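Local coordinates for protein chintase (Rhizomucor miehei, PDB 5YUQ) that hydrolyses chitin, probably within a tunnel-shaped active site built on the TIM barrel of glycoside hydrolase family 18, at residues 52-57 / 98-103; 8-13 / 43-48; 48-53 / 58-63; 66-71 / 271-276; 293-296 / 301-304. One frame throughout, in Å; residues are numbered along the deposited sequence. Where two conformers were deposited one is given.

Contact 1. Residues 52-57 / 98-103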
# COMPACT_ATOMS: atom_id res chain seq x y z
N GLU A 52 -12.12 13.96 -15.23
CA GLU A 52 -10.92 13.83 -16.05
C GLU A 52 -10.69 12.39 -16.46
O GLU A 52 -10.39 12.10 -17.61
CB GLU A 52 -9.68 14.35 -15.31
CG GLU A 52 -9.71 15.84 -15.03
CD GLU A 52 -8.44 16.33 -14.38
OE1 GLU A 52 -8.36 17.55 -14.10
OE2 GLU A 52 -7.53 15.51 -14.15
N ALA A 53 -10.82 11.47 -15.50
CA ALA A 53 -10.63 10.06 -15.81
C ALA A 53 -11.60 9.60 -16.87
O ALA A 53 -11.23 8.91 -17.82
CB ALA A 53 -10.78 9.22 -14.55
N HIS A 54 -12.86 9.97 -16.70
CA HIS A 54 -13.90 9.51 -17.61
C HIS A 54 -13.78 10.14 -18.99
O HIS A 54 -14.04 9.48 -19.99
CB HIS A 54 -15.28 9.72 -16.97
CG HIS A 54 -15.55 8.75 -15.86
ND1 HIS A 54 -16.64 8.86 -15.03
CD2 HIS A 54 -14.86 7.66 -15.45
CE1 HIS A 54 -16.61 7.86 -14.15
NE2 HIS A 54 -15.55 7.12 -14.39
N SER A 55 -13.35 11.40 -19.05
CA SER A 55 -13.10 12.05 -20.33
C SER A 55 -11.99 11.33 -21.11
O SER A 55 -11.95 11.38 -22.34
CB SER A 55 -12.71 13.52 -20.12
OG SER A 55 -13.81 14.29 -19.70
N ARG A 56 -11.09 10.70 -20.36
CA ARG A 56 -9.97 9.97 -20.88
C ARG A 56 -10.19 8.45 -20.97
O ARG A 56 -9.31 7.72 -21.27
CB ARG A 56 -8.66 10.33 -20.14
CG ARG A 56 -8.59 11.80 -19.70
CD ARG A 56 -7.54 12.75 -20.34
NE ARG A 56 -6.73 11.96 -21.20
CZ ARG A 56 -5.47 12.16 -21.51
NH1 ARG A 56 -4.80 13.19 -21.07
NH2 ARG A 56 -4.87 11.30 -22.28
N GLY A 57 -11.42 8.03 -20.71
CA GLY A 57 -11.82 6.63 -20.81
C GLY A 57 -11.19 5.75 -19.75
O GLY A 57 -11.04 4.54 -19.94
N ASP A 98 -20.15 8.98 -9.32
CA ASP A 98 -20.10 8.22 -10.56
C ASP A 98 -18.85 7.35 -10.59
O ASP A 98 -18.15 7.27 -11.60
CB ASP A 98 -20.14 9.16 -11.78
CG ASP A 98 -20.44 8.44 -13.07
OD1 ASP A 98 -21.11 7.39 -13.03
OD2 ASP A 98 -20.01 8.93 -14.13
N LEU A 99 -18.58 6.68 -9.48
CA LEU A 99 -17.35 5.90 -9.37
C LEU A 99 -17.48 4.58 -10.09
O LEU A 99 -18.57 4.01 -10.18
CB LEU A 99 -17.02 5.66 -7.89
CG LEU A 99 -16.79 6.90 -7.04
CD1 LEU A 99 -16.75 6.52 -5.56
CD2 LEU A 99 -15.51 7.58 -7.45
N ASP A 100 -16.37 4.09 -10.61
CA ASP A 100 -16.34 2.79 -11.26
C ASP A 100 -16.07 1.66 -10.29
O ASP A 100 -16.22 0.49 -10.64
CB ASP A 100 -15.26 2.78 -12.33
CG ASP A 100 -15.47 3.88 -13.33
OD1 ASP A 100 -16.51 3.82 -14.02
OD2 ASP A 100 -14.64 4.80 -13.40
N GLY A 101 -15.70 2.02 -9.07
CA GLY A 101 -15.46 1.00 -8.08
C GLY A 101 -15.13 1.50 -6.69
O GLY A 101 -15.00 2.69 -6.46
N LEU A 102 -15.00 0.55 -5.77
CA LEU A 102 -14.59 0.85 -4.41
C LEU A 102 -13.43 -0.05 -4.06
O LEU A 102 -13.48 -1.26 -4.31
CB LEU A 102 -15.74 0.60 -3.44
CG LEU A 102 -16.93 1.56 -3.49
CD1 LEU A 102 -18.10 0.99 -2.67
CD2 LEU A 102 -16.52 2.93 -2.99
N ASN A 103 -12.40 0.55 -3.48
CA ASN A 103 -11.23 -0.16 -3.02
C ASN A 103 -11.24 -0.08 -1.49
O ASN A 103 -11.05 0.99 -0.93
CB ASN A 103 -9.97 0.52 -3.59
CG ASN A 103 -8.68 -0.03 -3.00
OD1 ASN A 103 -8.02 0.62 -2.19
ND2 ASN A 103 -8.30 -1.23 -3.43
O HOH W 1 -18.42 10.91 -15.17

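Contact 2. Residues 8-13 / 43-48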
# COMPACT_ATOMS: atom_id res chain seq x y z
N VAL A 8 -3.76 7.91 -6.02
CA VAL A 8 -3.51 9.34 -5.85
C VAL A 8 -4.12 9.70 -4.51
O VAL A 8 -5.08 9.06 -4.07
CB VAL A 8 -4.13 10.17 -6.98
CG1 VAL A 8 -3.51 9.79 -8.31
CG2 VAL A 8 -5.65 10.00 -7.02
N VAL A 9 -3.56 10.72 -3.87
CA VAL A 9 -3.97 11.05 -2.51
C VAL A 9 -4.63 12.42 -2.43
O VAL A 9 -4.17 13.38 -3.05
CB VAL A 9 -2.80 10.91 -1.49
CG1 VAL A 9 -2.28 9.47 -1.48
CG2 VAL A 9 -1.66 11.89 -1.81
N ASP A 10 -5.71 12.50 -1.66
CA ASP A 10 -6.53 13.70 -1.58
C ASP A 10 -5.74 14.93 -1.13
O ASP A 10 -6.00 16.05 -1.58
CB ASP A 10 -7.70 13.46 -0.62
CG ASP A 10 -8.70 14.58 -0.62
OD1 ASP A 10 -9.59 14.58 -1.50
OD2 ASP A 10 -8.60 15.46 0.26
N TRP A 11 -4.76 14.71 -0.25
CA TRP A 11 -4.00 15.81 0.33
C TRP A 11 -2.83 16.27 -0.54
O TRP A 11 -2.17 17.26 -0.22
CB TRP A 11 -3.48 15.40 1.71
CG TRP A 11 -2.64 14.15 1.70
CD1 TRP A 11 -1.28 14.09 1.59
CD2 TRP A 11 -3.09 12.79 1.82
NE1 TRP A 11 -0.86 12.78 1.63
CE2 TRP A 11 -1.95 11.96 1.77
CE3 TRP A 11 -4.35 12.19 1.97
CZ2 TRP A 11 -2.03 10.57 1.86
CZ3 TRP A 11 -4.43 10.80 2.05
CH2 TRP A 11 -3.28 10.01 2.00
N ASP A 12 -2.57 15.57 -1.64
CA ASP A 12 -1.45 15.92 -2.51
C ASP A 12 -1.63 15.27 -3.88
O ASP A 12 -0.89 14.36 -4.24
CB ASP A 12 -0.13 15.47 -1.87
CG ASP A 12 1.09 16.13 -2.49
OD1 ASP A 12 0.94 17.04 -3.33
OD2 ASP A 12 2.21 15.73 -2.14
N LEU A 13 -2.61 15.75 -4.65
CA LEU A 13 -2.86 15.19 -5.97
C LEU A 13 -1.71 15.53 -6.91
O LEU A 13 -1.04 16.56 -6.74
CB LEU A 13 -4.18 15.69 -6.55
CG LEU A 13 -5.44 15.16 -5.86
CD1 LEU A 13 -6.68 15.87 -6.39
CD2 LEU A 13 -5.57 13.65 -6.05
N ASP A 43 -14.61 16.95 -1.81
CA ASP A 43 -15.66 16.79 -2.80
C ASP A 43 -15.27 17.25 -4.20
O ASP A 43 -15.39 16.50 -5.16
CB ASP A 43 -16.92 17.55 -2.35
CG ASP A 43 -18.01 17.54 -3.40
OD1 ASP A 43 -18.57 16.45 -3.67
OD2 ASP A 43 -18.31 18.60 -3.97
N SER A 44 -14.80 18.49 -4.31
CA SER A 44 -14.53 19.07 -5.62
C SER A 44 -13.36 18.39 -6.30
O SER A 44 -13.33 18.28 -7.52
CB SER A 44 -14.26 20.57 -5.49
OG SER A 44 -13.17 20.82 -4.62
N GLN A 45 -12.38 17.94 -5.51
CA GLN A 45 -11.25 17.23 -6.10
C GLN A 45 -11.69 15.89 -6.67
O GLN A 45 -11.31 15.54 -7.79
CB GLN A 45 -10.14 17.01 -5.06
CG GLN A 45 -9.42 18.29 -4.70
CD GLN A 45 -8.34 18.09 -3.66
OE1 GLN A 45 -7.78 19.05 -3.14
NE2 GLN A 45 -8.05 16.84 -3.34
N LEU A 46 -12.47 15.12 -5.92
CA LEU A 46 -12.92 13.83 -6.41
C LEU A 46 -13.75 14.01 -7.68
O LEU A 46 -13.55 13.29 -8.65
CB LEU A 46 -13.70 13.06 -5.35
CG LEU A 46 -14.14 11.64 -5.75
CD1 LEU A 46 -12.95 10.84 -6.26
CD2 LEU A 46 -14.80 10.93 -4.57
N LYS A 47 -14.67 14.97 -7.68
CA LYS A 47 -15.48 15.20 -8.87
C LYS A 47 -14.63 15.63 -10.06
O LYS A 47 -14.86 15.17 -11.18
CB LYS A 47 -16.59 16.22 -8.60
CG LYS A 47 -17.57 15.71 -7.55
CD LYS A 47 -18.99 16.19 -7.76
CE LYS A 47 -19.94 15.40 -6.86
NZ LYS A 47 -21.27 16.05 -6.74
N SER A 48 -13.65 16.49 -9.82
CA SER A 48 -12.75 16.90 -10.89
C SER A 48 -11.99 15.72 -11.47
O SER A 48 -11.92 15.55 -12.69
CB SER A 48 -11.76 17.97 -10.39
OG SER A 48 -10.65 18.03 -11.26

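Contact 3. Residues 48-53 / 58-63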
# COMPACT_ATOMS: atom_id res chain seq x y z
N SER A 48 -13.65 16.49 -9.82
CA SER A 48 -12.75 16.90 -10.89
C SER A 48 -11.99 15.72 -11.47
O SER A 48 -11.92 15.55 -12.69
CB SER A 48 -11.76 17.97 -10.39
OG SER A 48 -10.65 18.03 -11.26
N VAL A 49 -11.43 14.88 -10.60
CA VAL A 49 -10.61 13.76 -11.07
C VAL A 49 -11.45 12.69 -11.75
O VAL A 49 -11.01 12.10 -12.74
CB VAL A 49 -9.75 13.16 -9.93
CG1 VAL A 49 -8.94 11.97 -10.44
CG2 VAL A 49 -8.82 14.22 -9.38
N VAL A 50 -12.66 12.43 -11.25
CA VAL A 50 -13.55 11.48 -11.91
C VAL A 50 -13.89 11.95 -13.32
O VAL A 50 -13.85 11.18 -14.28
CB VAL A 50 -14.86 11.26 -11.11
CG1 VAL A 50 -15.85 10.45 -11.94
CG2 VAL A 50 -14.57 10.52 -9.81
N GLN A 51 -14.21 13.23 -13.46
CA GLN A 51 -14.51 13.78 -14.76
C GLN A 51 -13.32 13.65 -15.72
O GLN A 51 -13.48 13.26 -16.87
CB GLN A 51 -14.96 15.24 -14.64
CG GLN A 51 -15.38 15.85 -15.96
CD GLN A 51 -16.53 15.09 -16.59
OE1 GLN A 51 -17.67 15.14 -16.12
NE2 GLN A 51 -16.23 14.34 -17.66
N GLU A 52 -12.12 13.96 -15.23
CA GLU A 52 -10.92 13.83 -16.05
C GLU A 52 -10.69 12.39 -16.46
O GLU A 52 -10.39 12.10 -17.61
CB GLU A 52 -9.68 14.35 -15.31
CG GLU A 52 -9.71 15.84 -15.03
CD GLU A 52 -8.44 16.33 -14.38
OE1 GLU A 52 -8.36 17.55 -14.10
OE2 GLU A 52 -7.53 15.51 -14.15
N ALA A 53 -10.82 11.47 -15.50
CA ALA A 53 -10.63 10.06 -15.81
C ALA A 53 -11.60 9.60 -16.87
O ALA A 53 -11.23 8.91 -17.82
CB ALA A 53 -10.78 9.22 -14.55
N LYS A 58 -10.84 6.35 -18.62
CA LYS A 58 -10.18 5.61 -17.55
C LYS A 58 -11.10 5.31 -16.38
O LYS A 58 -12.01 6.08 -16.08
CB LYS A 58 -8.98 6.41 -17.05
CG LYS A 58 -7.98 6.75 -18.14
CD LYS A 58 -7.24 5.51 -18.64
CE LYS A 58 -6.38 5.85 -19.85
NZ LYS A 58 -5.39 4.79 -20.18
N SER A 59 -10.85 4.17 -15.73
CA SER A 59 -11.63 3.76 -14.57
C SER A 59 -11.10 4.40 -13.30
O SER A 59 -9.89 4.57 -13.13
CB SER A 59 -11.56 2.24 -14.41
OG SER A 59 -12.26 1.57 -15.44
N ILE A 60 -12.01 4.76 -12.39
CA ILE A 60 -11.60 5.33 -11.12
C ILE A 60 -12.37 4.71 -9.96
O ILE A 60 -13.59 4.59 -10.01
CB ILE A 60 -11.70 6.89 -11.10
CG1 ILE A 60 -11.37 7.45 -9.72
CG2 ILE A 60 -13.08 7.35 -11.55
CD1 ILE A 60 -11.00 8.94 -9.74
N SER A 61 -11.64 4.30 -8.93
CA SER A 61 -12.24 3.78 -7.72
C SER A 61 -11.93 4.71 -6.56
O SER A 61 -10.90 5.38 -6.56
CB SER A 61 -11.67 2.41 -7.37
OG SER A 61 -12.02 1.45 -8.35
N LEU A 62 -12.81 4.74 -5.58
CA LEU A 62 -12.53 5.42 -4.32
C LEU A 62 -12.00 4.40 -3.33
O LEU A 62 -12.58 3.31 -3.18
CB LEU A 62 -13.80 6.05 -3.77
CG LEU A 62 -13.71 6.76 -2.42
CD1 LEU A 62 -12.76 7.94 -2.51
CD2 LEU A 62 -15.09 7.19 -1.97
N SER A 63 -10.89 4.74 -2.68
CA SER A 63 -10.34 3.91 -1.62
C SER A 63 -10.91 4.35 -0.29
O SER A 63 -10.86 5.53 0.06
CB SER A 63 -8.81 3.98 -1.60
OG SER A 63 -8.29 3.01 -0.69

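Contact 4. Residues 66-71 / 271-276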
# COMPACT_ATOMS: atom_id res chain seq x y z
N GLY A 66 -7.66 3.23 4.81
CA GLY A 66 -6.31 3.74 4.91
C GLY A 66 -5.83 3.70 6.35
O GLY A 66 -6.58 3.34 7.25
N TRP A 67 -4.59 4.02 6.57
CA TRP A 67 -4.03 3.93 7.91
C TRP A 67 -4.79 4.65 8.99
O TRP A 67 -5.02 4.11 9.99
CB TRP A 67 -2.55 4.43 7.92
CG TRP A 67 -1.86 4.25 9.16
CD1 TRP A 67 -1.58 5.22 10.05
CD2 TRP A 67 -1.30 3.05 9.66
NE1 TRP A 67 -0.95 4.68 11.10
CE2 TRP A 67 -0.70 3.37 10.88
CE3 TRP A 67 -1.26 1.74 9.21
CZ2 TRP A 67 -0.09 2.43 11.68
CZ3 TRP A 67 -0.64 0.80 10.00
CH2 TRP A 67 -0.06 1.17 11.25
N THR A 68 -5.11 5.90 8.77
CA THR A 68 -5.81 6.67 9.81
C THR A 68 -7.32 6.62 9.65
O THR A 68 -8.04 7.26 10.41
CB THR A 68 -5.35 8.15 9.84
OG1 THR A 68 -5.62 8.77 8.58
CG2 THR A 68 -3.87 8.23 10.12
N GLY A 69 -7.79 5.86 8.66
CA GLY A 69 -9.21 5.75 8.39
C GLY A 69 -9.80 4.39 8.72
O GLY A 69 -10.87 4.04 8.22
N SER A 70 -9.13 3.64 9.58
CA SER A 70 -9.56 2.27 9.87
C SER A 70 -10.09 2.08 11.28
O SER A 70 -10.33 0.95 11.70
CB SER A 70 -8.41 1.29 9.60
OG SER A 70 -8.13 1.20 8.20
N LEU A 71 -10.30 3.17 12.01
CA LEU A 71 -10.73 3.10 13.42
C LEU A 71 -12.02 2.33 13.61
O LEU A 71 -12.17 1.58 14.57
CB LEU A 71 -10.93 4.50 13.99
CG LEU A 71 -9.69 5.33 14.31
CD1 LEU A 71 -10.09 6.74 14.72
CD2 LEU A 71 -8.92 4.64 15.42
N ALA A 271 0.73 12.23 14.45
CA ALA A 271 0.27 11.27 15.44
C ALA A 271 -0.95 10.51 14.94
O ALA A 271 -1.81 11.08 14.25
CB ALA A 271 -0.04 11.96 16.77
N ASP A 272 -1.00 9.23 15.27
CA ASP A 272 -2.16 8.41 14.97
C ASP A 272 -3.39 8.94 15.70
O ASP A 272 -3.27 9.60 16.73
CB ASP A 272 -1.87 6.95 15.36
CG ASP A 272 -0.99 6.24 14.36
OD1 ASP A 272 -0.80 6.76 13.25
OD2 ASP A 272 -0.48 5.15 14.68
N PRO A 273 -4.59 8.65 15.17
CA PRO A 273 -5.83 9.15 15.77
C PRO A 273 -6.25 8.38 17.02
O PRO A 273 -7.31 7.75 17.04
CB PRO A 273 -6.86 8.98 14.65
CG PRO A 273 -6.34 7.81 13.87
CD PRO A 273 -4.84 7.96 13.89
N CYS A 274 -5.41 8.44 18.05
CA CYS A 274 -5.70 7.84 19.34
C CYS A 274 -5.39 8.84 20.44
O CYS A 274 -4.52 9.69 20.27
CB CYS A 274 -4.84 6.59 19.57
SG CYS A 274 -5.07 5.33 18.30
N PRO A 275 -6.10 8.73 21.56
CA PRO A 275 -5.79 9.55 22.74
C PRO A 275 -4.31 9.46 23.15
O PRO A 275 -3.76 8.36 23.25
CB PRO A 275 -6.67 8.95 23.82
CG PRO A 275 -7.87 8.42 23.07
CD PRO A 275 -7.31 7.91 21.76
N ASN A 276 -3.68 10.61 23.34
CA ASN A 276 -2.30 10.65 23.80
C ASN A 276 -1.25 10.08 22.85
O ASN A 276 -0.09 9.87 23.21
CB ASN A 276 -2.22 10.15 25.27
CG ASN A 276 -2.88 11.14 26.25
OD1 ASN A 276 -4.09 11.30 26.30
ND2 ASN A 276 -2.08 11.85 26.95

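Contact 5. Residues 293-296 / 301-304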
# COMPACT_ATOMS: atom_id res chain seq x y z
N GLU A 293 18.21 14.67 -5.62
CA GLU A 293 19.44 14.70 -4.84
C GLU A 293 20.56 13.90 -5.48
O GLU A 293 21.70 13.93 -5.01
CB GLU A 293 19.18 14.18 -3.42
CG GLU A 293 18.33 15.12 -2.59
CD GLU A 293 18.13 14.62 -1.18
OE1 GLU A 293 18.47 13.45 -0.91
OE2 GLU A 293 17.64 15.40 -0.34
N GLY A 294 20.25 13.20 -6.57
CA GLY A 294 21.27 12.48 -7.30
C GLY A 294 21.82 11.32 -6.51
O GLY A 294 22.97 10.92 -6.70
N ILE A 295 21.00 10.75 -5.64
CA ILE A 295 21.44 9.64 -4.81
C ILE A 295 22.05 8.51 -5.65
O ILE A 295 23.09 7.97 -5.29
CB ILE A 295 20.28 9.13 -3.92
CG1 ILE A 295 19.89 10.25 -2.94
CG2 ILE A 295 20.68 7.87 -3.18
CD1 ILE A 295 18.96 9.83 -1.82
N ALA A 296 21.43 8.22 -6.79
CA ALA A 296 21.88 7.14 -7.66
C ALA A 296 23.28 7.35 -8.26
O ALA A 296 23.90 6.39 -8.72
CB ALA A 296 20.86 6.90 -8.77
N GLY A 301 25.95 13.13 -0.47
CA GLY A 301 26.44 12.44 0.71
C GLY A 301 26.01 11.00 0.80
O GLY A 301 26.14 10.38 1.86
N TRP A 302 25.50 10.45 -0.30
CA TRP A 302 25.05 9.06 -0.34
C TRP A 302 26.00 8.17 -1.13
O TRP A 302 26.62 8.62 -2.09
CB TRP A 302 23.66 8.98 -0.98
CG TRP A 302 22.61 9.67 -0.20
CD1 TRP A 302 22.21 10.97 -0.33
CD2 TRP A 302 21.82 9.11 0.85
NE1 TRP A 302 21.22 11.25 0.57
CE2 TRP A 302 20.96 10.13 1.32
CE3 TRP A 302 21.77 7.85 1.45
CZ2 TRP A 302 20.05 9.91 2.35
CZ3 TRP A 302 20.86 7.64 2.48
CH2 TRP A 302 20.02 8.67 2.91
N VAL A 303 26.12 6.92 -0.71
CA VAL A 303 26.80 5.90 -1.48
C VAL A 303 25.78 4.79 -1.76
O VAL A 303 25.17 4.25 -0.84
CB VAL A 303 28.02 5.34 -0.74
CG1 VAL A 303 28.63 4.18 -1.51
CG2 VAL A 303 29.06 6.44 -0.50
N THR A 304 25.58 4.47 -3.04
CA THR A 304 24.51 3.56 -3.42
C THR A 304 24.99 2.11 -3.63
O THR A 304 26.13 1.88 -4.05
CB THR A 304 23.76 4.07 -4.67
OG1 THR A 304 23.29 5.40 -4.42
CG2 THR A 304 22.58 3.19 -5.00
O HOH W 2 20.91 14.25 0.89

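Contact 1. Residues 52-57 / 98-103
The imidazole of H54 meets residues 98-103 with its edge: D98 O, D100 OD2 and a water all lie near the ring plane, so it is the rim of the ring that reads its partners. This is a His-carboxylate pair at the end of the TIM barrel where the strands begin. It joins the last turn of helix 43-55 to the loop that leads into strand 101-105. The sequence from D100 onward corresponds to the start of the DxxDxDxE signature of family 18, with N103 in the second aspartate position.

H54 NE2 donates to D100 OD2 over 2.7 Å, nearly straight at 165°. The acceptor is met on its syn side, yet ring and carboxylate planes stand 62° apart, so the two groups are far from coplanar. D100 OD2 is gripped a second time by the backbone N of I60 on the neighbouring strand, which fixes the carboxylate for the histidine. Beside NE2, H54 CE1 comes to 3.0 Å from D98 O. Two aspartates and a carbonyl oxygen round one imidazole would probably favour its protonated form.

D98 carries the positive-phi Schellman end of the preceding helix, and its side chain deals with the other ring nitrogen through solvent. A water stands 2.7 Å from H54 ND1 and donates to D98 OD2, also over 2.7 Å.

Contact 2. Residues 8-13 / 43-48
Q45 turns its CG away from its own carbonyl carbon (chi1 -71°) and runs extended beyond it, which carries the amide from the first turn of helix 43-55 across to D10. D10 has its CG anti to the backbone N, a setting that swings the carboxylate round beside the same amide. The contact sits at the TIM-barrel end where the strands finish: strand 4-9 gives way to a type I beta turn from V9 to D12, and helix 43-55, which comes after strands 24-32 and 38-39, starts next to it.

Q45 NE2 donates to D10 O, 2.8 Å away and almost straight at 170°. The bond runs in the carbonyl plane onto a lone pair, with a C=O...donor angle of 129°, and the oxygen lies in the amide plane of Q45, so both flat groups are used in their favoured directions. Although D10 OD1 is 3.3 Å from Q45 NE2, the angle is poor and that pair is no hydrogen bond. OD1 is served instead by Y27 OH and T42 N. Y27 OH also bonds Q45 NE2, so this one hydroxyl ties the aspartate to the glutamine and fixes how the amide is turned.

L13 flanks the amide with its aliphatic branch. Its CD1 approaches Q45 NE2 to 3.5 Å, while the same methyl lies 3.9 Å from Q45 CB.

Contact 3. Residues 48-53 / 58-63
A helix-to-strand return of the TIM barrel is what this contact closes: helix 43-55 ends in a Schellman motif, and the chain doubles back into strand 59-65 beneath it. The helix and strand segments run at 155° to each other, their axes 8.2 Å apart at the closest point. G57, with positive phi, is the C-prime residue of the motif. Its bond back to H54 O goes with the wider one, K58 N to A53 O, which is short at 2.7 Å and reaches the oxygen from well above the carbonyl plane, 37° out of it.

I60 fills the space between the two elements. Its CG1 lies anti to the backbone N (chi1 175°), and this sends CD1 up to the helix, where it meets V49 CG1 at 3.7 Å and V50 CG2 at 3.9 Å. The other branch, CG2, touches the same V50 methyl, again at 3.9 Å, and comes within 4.2 Å of A53 CB. The two valines thus meet the isoleucine at about right angles, methyl against methyl, with the small A53 set where the backbones converge. K58 passes its CB and CG by A53 O, and its amine goes off to L22 O.

W19 packs on the A53 side of the helix and L99 on V50, while strands 24-32 and 101-105 pair in parallel with strand 59-65.

Contact 4. Residues 66-71 / 271-276
W67 has its CG anti to the backbone N (chi1 -174°), which brings the NE1 corner of the indole to D272. NE1 donates to D272 OD1 at 3.0 Å, bent to 154°. The carboxylate oxygen lies close to the ring plane, but the indole nitrogen approaches from above the carboxylate, 39° out of its plane. The W67 side chain also packs on E107 and V115.

T68 splits its branches between two tasks. OG1 sits between the backbone N and carbonyl carbon and bonds to E31 OE2, while CG2 swings to P273 and stops 3.9 Å from its CD. These residues follow strand 59-65 at the strand-finishing end of the barrel, where G66 closes the SxGG sequence familiar from family 18. Residues 271-276 come from the long excursion between strand 228-240 and strand 284-286, consistent with a share in the wall of the substrate cleft or tunnel.

L71 lays CD1 on the proline: 3.9 Å to P273 CB and 3.8 Å to P273 O. P273 is the centre of an inverse gamma turn, closed by C274 N on D272 O at 2.8 Å, and C274 is held by a disulfide to C117. Within the first loop, G66 O takes S70 OG at 2.8 Å and G69 N on opposite faces of its carbonyl plane.

Contact 5. Residues 293-296 / 301-304
I295 sets its CG1-CD1 arm over one face of the W302 indole, the tight half of the contact. Its CD1 stands 3.6 Å from the centroid of the five-membered ring, only 11° off the normal, a clear CH-pi contact. CG1 backs it up at 3.6 Å from W302 CD1. A315 and L324, from the antiparallel strands 312-317 and 322-325, pack on both side chains in what is probably the alpha+beta insertion that many family 18 barrels carry.

Beyond the indole N-H the contact is looser. E293 OE1 stays 3.8 Å from W302 NE1, and a water fills in: NE1 donates to it over 3.0 Å, and the water passes a weak bond on to OE1. The firmer partner of that carboxylate oxygen is Y285 OH. On the other flank, T304 OG1 donates to I295 O at 2.7 Å in the conformer given, coming from 50° above the carbonyl plane. A second conformer of T304 makes this grip less certain.

G294 ends the preceding helix in a Schellman motif and turns the chain into the 3-10 segment starting at I295. The chemistry implies a turn held by isoleucine-indole packing and side-chain-to-backbone hydrogen bonds, with a water taking the indole N-H.

In the fold
From the N terminus, contact 2 comes first: it closes the run from the end of strand 4-9 through strand 24-32 to the start of helix 43-55. Contacts 3 and 1 both set out from the rest of that helix. Contact 3 shuts the short return into strand 59-65, and contact 1 goes one strand further, to 101-105; their centres are 3 Å apart. Together the three fasten helix 43-55 to the loop after strand 4-9, strand 59-65 and the lead-in of strand 101-105. Contact 4 opens inside the span of contact 1 and ends beyond it, so they cross; it ties the strand-finishing end of the barrel, where contact 2 also lies, to a distant loop. Contact 5, a local turn, follows later.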